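Local coordinates for beta-1,4-galactanase (Thielavia heterothallica, PDB 1HJS), which hydrolyses beta-1,4-galactosidic linkages in type I arabinogalactans as a family 53 glycoside hydrolase, at residues L109-Q121 against L156-S170. Residues are numbered along the deposited sequence; the frame is centred on the assembly and turned at random.
Sequences LYNYTLDAANKLQ and LLHSAAWGIKDSSLS. With NAG (2-acetamido-2-deoxy-beta-D-glucopyranose), chain E.
Two neighbouring outer helices of the barrel, 102-122 and 150-165, pack almost parallel here, their segment axes 7.6 Å apart and crossing at -27°. Tyr110 lies along the second helix, toward its C-terminal end: its ring edge meets Ser159 O, and its OH gives a 2.6 Å hydrogen bond to Asp166 OD2, on the lone pair facing away from the other oxygen. With CG anti to the backbone N (chi1 170°), the ring reaches past Gly163 CA to that carboxylate, whose plane is turned 72° from its own. Replacing Tyr110 by an alanine removes the ring and its hydroxyl, which is likely to leave the Asp166 carboxylate freer to turn and to open a gap beside Gly163. The helices come closest at Gly163, where a CB would clash with Thr113 CB and Tyr110 O; Leu114 CA makes a CH...O contact with Gly163 O (3.3 Å). Deeper in the interface, Thr113 CG2 presses tightly on Ile164 CD1 (3.3 Å), while Thr113 OG1 bonds to Leu109 O and to Tyr82 OH. Both helices belong to the outer layer of an eight-stranded TIM barrel, and on the inner side Ala160 and Ile164 also rest on strand 129-132. Beyond the second helix the chain runs along the first. Asn118 OD1 accepts two bonds, from Ser168 N (2.9 Å) nearly in line with its C=O and from Ser168 OG (3.0 Å) above the amide plane. Leu169 CD1 packs on Ala117 CB (3.6 Å). Gln121, its chain bent at chi2, takes Ser170 N on OE1 (3.0 Å), well above the amide plane, while one water links its NE2 to Ser170 O.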
loop_
_atom_site.group_PDB
_atom_site.type_symbol
_atom_site.label_atom_id
_atom_site.label_comp_id
_atom_site.label_asym_id
_atom_site.label_seq_id
_atom_site.Cartn_x
_atom_site.Cartn_y
_atom_site.Cartn_z
ATOM N N LEU A 109 8.794 -9.907 -16.430
ATOM C CA LEU A 109 7.903 -9.067 -15.641
ATOM C C LEU A 109 6.518 -9.003 -16.271
ATOM O O LEU A 109 5.501 -9.060 -15.578
ATOM C CB LEU A 109 8.494 -7.661 -15.513
ATOM C CG LEU A 109 7.696 -6.671 -14.664
ATOM C CD1 LEU A 109 7.447 -7.257 -13.279
ATOM C CD2 LEU A 109 8.458 -5.364 -14.567
ATOM N N TYR A 110 6.484 -8.882 -17.593
ATOM C CA TYR A 110 5.221 -8.834 -18.312
ATOM C C TYR A 110 4.490 -10.165 -18.154
ATOM O O TYR A 110 3.309 -10.190 -17.810
ATOM C CB TYR A 110 5.476 -8.527 -19.790
ATOM C CG TYR A 110 4.261 -8.690 -20.675
ATOM C CD1 TYR A 110 3.980 -9.916 -21.279
ATOM C CD2 TYR A 110 3.396 -7.622 -20.913
ATOM C CE1 TYR A 110 2.866 -10.076 -22.106
ATOM C CE2 TYR A 110 2.277 -7.770 -21.740
ATOM C CZ TYR A 110 2.023 -9.003 -22.331
ATOM O OH TYR A 110 0.929 -9.165 -23.155
ATOM N N ASN A 111 5.202 -11.266 -18.390
ATOM C CA ASN A 111 4.631 -12.605 -18.266
ATOM C C ASN A 111 4.077 -12.850 -16.871
ATOM O O ASN A 111 2.960 -13.348 -16.715
ATOM C CB ASN A 111 5.682 -13.681 -18.547
ATOM C CG ASN A 111 6.101 -13.732 -19.999
ATOM O OD1 ASN A 111 5.504 -13.081 -20.856
ATOM N ND2 ASN A 111 7.139 -14.517 -20.265
ATOM N N TYR A 112 4.877 -12.521 -15.860
ATOM C CA TYR A 112 4.471 -12.712 -14.470
ATOM C C TYR A 112 3.211 -11.931 -14.128
ATOM O O TYR A 112 2.279 -12.467 -13.529
ATOM C CB TYR A 112 5.593 -12.278 -13.520
ATOM C CG TYR A 112 5.135 -12.135 -12.078
ATOM C CD1 TYR A 112 5.009 -13.248 -11.249
ATOM C CD2 TYR A 112 4.784 -10.886 -11.562
ATOM C CE1 TYR A 112 4.542 -13.121 -9.930
ATOM C CE2 TYR A 112 4.316 -10.748 -10.252
ATOM C CZ TYR A 112 4.197 -11.867 -9.443
ATOM O OH TYR A 112 3.735 -11.725 -8.148
ATOM N N THR A 113 3.198 -10.655 -14.491
ATOM C CA THR A 113 2.055 -9.796 -14.209
ATOM C C THR A 113 0.817 -10.271 -14.969
ATOM O O THR A 113 -0.281 -10.345 -14.408
ATOM C CB THR A 113 2.369 -8.341 -14.587
ATOM O OG1 THR A 113 3.548 -7.918 -13.888
ATOM C CG2 THR A 113 1.207 -7.425 -14.212
ATOM N N LEU A 114 0.998 -10.591 -16.245
ATOM C CA LEU A 114 -0.112 -11.072 -17.066
ATOM C C LEU A 114 -0.682 -12.353 -16.458
ATOM O O LEU A 114 -1.894 -12.494 -16.297
ATOM C CB LEU A 114 0.372 -11.350 -18.492
ATOM C CG LEU A 114 -0.626 -12.004 -19.458
ATOM C CD1 LEU A 114 -1.865 -11.132 -19.608
ATOM C CD2 LEU A 114 0.045 -12.209 -20.809
ATOM N N ASP A 115 0.205 -13.284 -16.122
ATOM C CA ASP A 115 -0.183 -14.559 -15.532
ATOM C C ASP A 115 -0.944 -14.363 -14.223
ATOM O O ASP A 115 -2.011 -14.941 -14.024
ATOM C CB ASP A 115 1.060 -15.414 -15.278
ATOM C CG ASP A 115 0.733 -16.725 -14.590
ATOM O OD1 ASP A 115 0.117 -17.598 -15.241
ATOM O OD2 ASP A 115 1.083 -16.877 -13.395
ATOM N N ALA A 116 -0.389 -13.547 -13.330
ATOM C CA ALA A 116 -1.030 -13.282 -12.047
ATOM C C ALA A 116 -2.413 -12.667 -12.251
ATOM O O ALA A 116 -3.377 -13.069 -11.605
ATOM C CB ALA A 116 -0.158 -12.351 -11.210
ATOM N N ALA A 117 -2.501 -11.689 -13.150
ATOM C CA ALA A 117 -3.769 -11.023 -13.434
ATOM C C ALA A 117 -4.814 -12.014 -13.936
ATOM O O ALA A 117 -5.971 -11.969 -13.515
ATOM C CB ALA A 117 -3.565 -9.914 -14.467
ATOM N N ASN A 118 -4.409 -12.901 -14.840
ATOM C CA ASN A 118 -5.333 -13.896 -15.378
ATOM C C ASN A 118 -5.785 -14.872 -14.299
ATOM O O ASN A 118 -6.946 -15.279 -14.266
ATOM C CB ASN A 118 -4.689 -14.669 -16.535
ATOM C CG ASN A 118 -4.512 -13.818 -17.777
ATOM O OD1 ASN A 118 -5.261 -12.868 -18.002
ATOM N ND2 ASN A 118 -3.532 -14.168 -18.602
ATOM N N LYS A 119 -4.867 -15.250 -13.414
ATOM C CA LYS A 119 -5.211 -16.178 -12.340
ATOM C C LYS A 119 -6.187 -15.526 -11.374
ATOM O O LYS A 119 -7.071 -16.187 -10.835
ATOM C CB LYS A 119 -3.952 -16.645 -11.609
ATOM C CG LYS A 119 -3.110 -17.600 -12.442
ATOM C CD LYS A 119 -1.835 -18.022 -11.731
ATOM C CE LYS A 119 -1.029 -18.993 -12.592
ATOM N NZ LYS A 119 0.322 -19.251 -12.022
ATOM N N LEU A 120 -6.030 -14.224 -11.161
ATOM C CA LEU A 120 -6.939 -13.500 -10.281
ATOM C C LEU A 120 -8.321 -13.487 -10.937
ATOM O O LEU A 120 -9.332 -13.783 -10.293
ATOM C CB LEU A 120 -6.442 -12.068 -10.067
ATOM C CG LEU A 120 -5.256 -11.942 -9.104
ATOM C CD1 LEU A 120 -4.613 -10.566 -9.227
ATOM C CD2 LEU A 120 -5.744 -12.185 -7.681
ATOM N N GLN A 121 -8.351 -13.150 -12.223
ATOM C CA GLN A 121 -9.598 -13.115 -12.979
ATOM C C GLN A 121 -10.294 -14.476 -12.912
ATOM O O GLN A 121 -11.501 -14.556 -12.664
ATOM C CB GLN A 121 -9.306 -12.748 -14.439
ATOM C CG GLN A 121 -10.487 -12.881 -15.402
ATOM C CD GLN A 121 -11.677 -12.020 -15.025
ATOM O OE1 GLN A 121 -11.524 -10.938 -14.456
ATOM N NE2 GLN A 121 -12.874 -12.494 -15.359
ATOM N N LEU A 156 10.604 -1.275 -17.638
ATOM C CA LEU A 156 10.043 -2.304 -16.776
ATOM C C LEU A 156 8.603 -1.966 -16.390
ATOM O O LEU A 156 7.713 -2.816 -16.481
ATOM C CB LEU A 156 10.908 -2.466 -15.519
ATOM C CG LEU A 156 12.291 -3.093 -15.735
ATOM C CD1 LEU A 156 13.124 -2.959 -14.465
ATOM C CD2 LEU A 156 12.139 -4.561 -16.121
ATOM N N LEU A 157 8.369 -0.725 -15.968
ATOM C CA LEU A 157 7.026 -0.311 -15.571
ATOM C C LEU A 157 6.052 -0.380 -16.749
ATOM O O LEU A 157 4.876 -0.721 -16.575
ATOM C CB LEU A 157 7.058 1.099 -14.969
ATOM C CG LEU A 157 7.828 1.190 -13.644
ATOM C CD1 LEU A 157 7.853 2.625 -13.152
ATOM C CD2 LEU A 157 7.175 0.285 -12.605
ATOM N N HIS A 158 6.540 -0.072 -17.948
ATOM C CA HIS A 158 5.697 -0.136 -19.144
ATOM C C HIS A 158 5.258 -1.584 -19.358
ATOM O O HIS A 158 4.095 -1.855 -19.667
ATOM C CB HIS A 158 6.468 0.360 -20.373
ATOM C CG HIS A 158 5.681 0.306 -21.648
ATOM N ND1 HIS A 158 4.639 1.168 -21.920
ATOM C CD2 HIS A 158 5.785 -0.509 -22.724
ATOM C CE1 HIS A 158 4.136 0.886 -23.110
ATOM N NE2 HIS A 158 4.813 -0.126 -23.619
ATOM N N SER A 159 6.195 -2.513 -19.186
ATOM C CA SER A 159 5.907 -3.932 -19.354
ATOM C C SER A 159 4.914 -4.424 -18.310
ATOM O O SER A 159 3.996 -5.180 -18.632
ATOM C CB SER A 159 7.194 -4.751 -19.261
ATOM O OG SER A 159 8.057 -4.458 -20.348
ATOM N N ALA A 160 5.106 -4.002 -17.061
ATOM C CA ALA A 160 4.215 -4.401 -15.973
ATOM C C ALA A 160 2.807 -3.870 -16.229
ATOM O O ALA A 160 1.823 -4.596 -16.095
ATOM C CB ALA A 160 4.740 -3.868 -14.638
ATOM N N ALA A 161 2.717 -2.600 -16.599
ATOM C CA ALA A 161 1.426 -1.984 -16.871
ATOM C C ALA A 161 0.682 -2.739 -17.969
ATOM O O ALA A 161 -0.507 -3.021 -17.839
ATOM C CB ALA A 161 1.611 -0.530 -17.277
ATOM N N TRP A 162 1.377 -3.071 -19.049
ATOM C CA TRP A 162 0.718 -3.784 -20.132
ATOM C C TRP A 162 0.440 -5.245 -19.821
ATOM O O TRP A 162 -0.370 -5.878 -20.488
ATOM C CB TRP A 162 1.498 -3.615 -21.434
ATOM C CG TRP A 162 1.209 -2.271 -22.008
ATOM C CD1 TRP A 162 1.844 -1.096 -21.717
ATOM C CD2 TRP A 162 0.098 -1.927 -22.847
ATOM N NE1 TRP A 162 1.192 -0.041 -22.314
ATOM C CE2 TRP A 162 0.118 -0.523 -23.013
ATOM C CE3 TRP A 162 -0.915 -2.669 -23.468
ATOM C CZ2 TRP A 162 -0.838 0.154 -23.777
ATOM C CZ3 TRP A 162 -1.867 -1.997 -24.225
ATOM C CH2 TRP A 162 -1.820 -0.598 -24.373
ATOM N N GLY A 163 1.103 -5.775 -18.799
ATOM C CA GLY A 163 0.835 -7.144 -18.400
ATOM C C GLY A 163 -0.577 -7.132 -17.834
ATOM O O GLY A 163 -1.320 -8.107 -17.940
ATOM N N ILE A 164 -0.948 -6.005 -17.233
ATOM C CA ILE A 164 -2.282 -5.830 -16.663
ATOM C C ILE A 164 -3.279 -5.548 -17.786
ATOM O O ILE A 164 -4.330 -6.189 -17.877
ATOM C CB ILE A 164 -2.330 -4.637 -15.678
ATOM C CG1 ILE A 164 -1.427 -4.911 -14.471
ATOM C CG2 ILE A 164 -3.764 -4.391 -15.222
ATOM C CD1 ILE A 164 -1.830 -6.130 -13.678
ATOM N N LYS A 165 -2.936 -4.583 -18.635
ATOM C CA LYS A 165 -3.793 -4.190 -19.749
ATOM C C LYS A 165 -4.105 -5.323 -20.732
ATOM O O LYS A 165 -5.188 -5.352 -21.322
ATOM C CB LYS A 165 -3.164 -3.010 -20.494
ATOM C CG LYS A 165 -3.115 -1.722 -19.665
ATOM C CD LYS A 165 -2.321 -0.630 -20.372
ATOM C CE LYS A 165 -2.195 0.615 -19.510
ATOM N NZ LYS A 165 -3.509 1.298 -19.287
ATOM N N ASP A 166 -3.167 -6.249 -20.915
ATOM C CA ASP A 166 -3.388 -7.367 -21.834
ATOM C C ASP A 166 -4.040 -8.570 -21.159
ATOM O O ASP A 166 -4.305 -9.579 -21.811
ATOM C CB ASP A 166 -2.071 -7.826 -22.470
ATOM C CG ASP A 166 -1.496 -6.806 -23.442
ATOM O OD1 ASP A 166 -2.241 -5.913 -23.892
ATOM O OD2 ASP A 166 -0.296 -6.910 -23.767
ATOM N N SER A 167 -4.302 -8.463 -19.860
ATOM C CA SER A 167 -4.904 -9.568 -19.114
ATOM C C SER A 167 -6.407 -9.668 -19.327
ATOM O O SER A 167 -7.022 -8.794 -19.942
ATOM C CB SER A 167 -4.630 -9.416 -17.618
ATOM O OG SER A 167 -5.448 -8.404 -17.062
ATOM N N SER A 168 -6.989 -10.736 -18.791
ATOM C CA SER A 168 -8.421 -10.983 -18.909
ATOM C C SER A 168 -9.230 -10.339 -17.787
ATOM O O SER A 168 -10.443 -10.524 -17.717
ATOM C CB SER A 168 -8.689 -12.486 -18.919
ATOM O OG SER A 168 -8.238 -13.071 -17.707
ATOM N N LEU A 169 -8.564 -9.593 -16.906
ATOM C CA LEU A 169 -9.261 -8.934 -15.808
ATOM C C LEU A 169 -10.376 -8.055 -16.352
ATOM O O LEU A 169 -10.137 -7.173 -17.181
ATOM C CB LEU A 169 -8.290 -8.077 -14.984
ATOM C CG LEU A 169 -7.370 -8.817 -14.007
ATOM C CD1 LEU A 169 -6.344 -7.845 -13.427
ATOM C CD2 LEU A 169 -8.200 -9.440 -12.891
ATOM N N SER A 170 -11.596 -8.293 -15.881
ATOM C CA SER A 170 -12.739 -7.509 -16.330
ATOM C C SER A 170 -13.743 -7.344 -15.192
ATOM O O SER A 170 -14.351 -8.317 -14.743
ATOM C CB SER A 170 -13.409 -8.196 -17.524
ATOM O OG SER A 170 -14.431 -7.381 -18.074
HETATM C C1 NAG E . 7.357 -15.034 -21.601
HETATM C C2 NAG E . 8.725 -15.719 -21.655
HETATM C C3 NAG E . 8.964 -16.325 -23.042
HETATM C C4 NAG E . 7.791 -17.218 -23.456
HETATM C C5 NAG E . 6.472 -16.453 -23.313
HETATM C C6 NAG E . 5.269 -17.326 -23.604
HETATM C C7 NAG E . 10.564 -14.918 -20.315
HETATM C C8 NAG E . 11.837 -14.085 -20.280
HETATM N N2 NAG E . 9.758 -14.745 -21.358
HETATM O O3 NAG E . 10.158 -17.092 -23.029
HETATM O O4 NAG E . 7.960 -17.630 -24.805
HETATM O O5 NAG E . 6.324 -15.962 -21.962
HETATM O O6 NAG E . 4.128 -16.538 -23.899
HETATM O O7 NAG E . 10.322 -15.710 -19.403
HETATM O O HOH W 1 -15.241 -10.721 -15.638
#